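Local coordinates for protein phthiocerol synthesis polyketide synthase type I PpsC (Mycobacterium tuberculosis, PDB 7AHB) that probably loads the acyl extender unit onto the synthase through its acyltransferase domain during phthiocerol polyketide assembly, at residues P239-D245 / N293-V298. Numbering follows the deposited sequence.
Sequences PHNPAMD and NMRNPV
His240 is held by the backbone carbonyls of Met294 and Asn296, in what looks like the Ser-His catalytic dyad of the malonyl-CoA acyltransferase fold: its NE2 is hydrogen-bonded to Ser138 OG, in a GxSxG sequence consistent with a nucleophile elbow. Two hydrogen bonds reach it from 293-298. Its backbone N donates to Met294 O (2.8 Å), and ring ND1 donates to Asn296 O at 2.9 Å, a bent bond (135° at the hydrogen) whose acceptor is tilted out of the ring plane; this bond restrains the ring's rotation. Asn293 O lies in the ring plane, 3.3 Å from His240 CE1. The ring is also held by CH-pi packing: Val298 CG2 sits over its centre, 3.4 Å from the centroid and 14° off the normal, while Pro239 CB covers the opposite face near the rim.

Arg295 supplies face packing and a salt bridge. Bent at chi2 (67°), it folds back so that its guanidinium lies face-on over the Asn241-Pro242 peptide, with CZ 3.4 Å from Pro242 N. Asn241 OD1 accepts from Ala243 N at 2.7 Å, an Asx turn. Asp245 OD1 lies at the guanidinium edge, near its plane, 2.9 Å from Arg295 NE in a salt bridge; NE meets its syn side, somewhat out of the carboxylate plane.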
# COMPACT_ATOMS: atom_id res chain seq x y z
N PRO A 239 -12.46 3.26 -4.37
CA PRO A 239 -12.48 2.56 -3.09
C PRO A 239 -12.63 3.57 -1.96
O PRO A 239 -12.55 4.78 -2.16
CB PRO A 239 -11.13 1.87 -3.04
CG PRO A 239 -10.23 2.83 -3.80
CD PRO A 239 -11.09 3.34 -4.92
N HIS A 240 -12.85 3.04 -0.75
CA HIS A 240 -12.97 3.88 0.44
C HIS A 240 -14.08 4.92 0.27
O HIS A 240 -13.89 6.12 0.51
CB HIS A 240 -11.62 4.54 0.75
CG HIS A 240 -10.47 3.59 0.65
ND1 HIS A 240 -10.36 2.47 1.46
CD2 HIS A 240 -9.43 3.53 -0.21
CE1 HIS A 240 -9.29 1.79 1.11
NE2 HIS A 240 -8.69 2.42 0.12
N ASN A 241 -15.25 4.44 -0.15
CA ASN A 241 -16.36 5.27 -0.58
C ASN A 241 -17.61 4.42 -0.47
O ASN A 241 -17.52 3.18 -0.48
CB ASN A 241 -16.12 5.73 -2.03
CG ASN A 241 -17.29 6.53 -2.60
OD1 ASN A 241 -18.30 5.96 -2.98
ND2 ASN A 241 -17.13 7.83 -2.68
N PRO A 242 -18.79 5.05 -0.32
CA PRO A 242 -20.06 4.30 -0.33
C PRO A 242 -20.21 3.31 -1.46
O PRO A 242 -20.90 2.29 -1.30
CB PRO A 242 -21.12 5.42 -0.44
CG PRO A 242 -20.50 6.60 0.25
CD PRO A 242 -18.98 6.45 0.16
N ALA A 243 -19.63 3.61 -2.62
CA ALA A 243 -19.74 2.71 -3.75
C ALA A 243 -19.36 1.28 -3.37
O ALA A 243 -19.81 0.32 -4.01
CB ALA A 243 -18.84 3.19 -4.89
N MET A 244 -18.53 1.11 -2.34
CA MET A 244 -18.02 -0.22 -2.00
C MET A 244 -19.01 -1.04 -1.18
O MET A 244 -18.82 -2.27 -1.07
CB MET A 244 -16.69 -0.12 -1.24
CG MET A 244 -15.58 0.51 -2.03
SD MET A 244 -15.02 -0.44 -3.45
CE MET A 244 -15.98 0.23 -4.79
N ASP A 245 -20.04 -0.41 -0.60
CA ASP A 245 -21.09 -1.16 0.07
C ASP A 245 -21.60 -2.29 -0.81
O ASP A 245 -21.87 -3.39 -0.34
CB ASP A 245 -22.26 -0.25 0.45
CG ASP A 245 -21.84 0.96 1.26
OD1 ASP A 245 -20.76 0.91 1.90
OD2 ASP A 245 -22.59 1.95 1.24
N ASN A 293 -12.03 -2.97 5.21
CA ASN A 293 -10.86 -2.23 4.75
C ASN A 293 -11.08 -1.54 3.40
O ASN A 293 -10.60 -0.43 3.17
CB ASN A 293 -9.67 -3.19 4.67
CG ASN A 293 -8.51 -2.64 3.86
OD1 ASN A 293 -8.30 -3.01 2.69
ND2 ASN A 293 -7.74 -1.74 4.49
N MET A 294 -11.81 -2.18 2.49
CA MET A 294 -11.99 -1.56 1.17
C MET A 294 -13.01 -0.43 1.18
O MET A 294 -13.02 0.39 0.25
CB MET A 294 -12.41 -2.59 0.13
CG MET A 294 -13.81 -3.12 0.32
SD MET A 294 -14.13 -4.64 -0.64
CE MET A 294 -14.02 -4.07 -2.31
N ARG A 295 -13.83 -0.34 2.23
CA ARG A 295 -14.87 0.67 2.34
C ARG A 295 -14.48 1.83 3.23
O ARG A 295 -14.77 2.98 2.90
CB ARG A 295 -16.16 0.05 2.88
CG ARG A 295 -17.20 1.03 3.35
CD ARG A 295 -17.77 1.85 2.20
NE ARG A 295 -18.75 2.87 2.62
CZ ARG A 295 -18.43 4.13 2.93
NH1 ARG A 295 -17.16 4.56 2.90
NH2 ARG A 295 -19.38 4.97 3.28
N ASN A 296 -13.85 1.55 4.38
CA ASN A 296 -13.51 2.58 5.34
C ASN A 296 -12.44 3.51 4.78
O ASN A 296 -11.61 3.10 3.95
CB ASN A 296 -13.01 1.96 6.64
CG ASN A 296 -14.14 1.54 7.56
OD1 ASN A 296 -15.30 1.52 7.15
ND2 ASN A 296 -13.81 1.18 8.80
N PRO A 297 -12.42 4.78 5.24
CA PRO A 297 -11.30 5.66 4.90
C PRO A 297 -10.01 5.13 5.50
O PRO A 297 -10.02 4.41 6.50
CB PRO A 297 -11.70 7.00 5.51
CG PRO A 297 -12.62 6.65 6.62
CD PRO A 297 -13.39 5.43 6.15
N VAL A 298 -8.90 5.47 4.85
CA VAL A 298 -7.58 4.93 5.18
C VAL A 298 -6.93 5.86 6.20
O VAL A 298 -6.65 7.02 5.89
CB VAL A 298 -6.70 4.80 3.93
CG1 VAL A 298 -5.29 4.31 4.33
CG2 VAL A 298 -7.32 3.88 2.89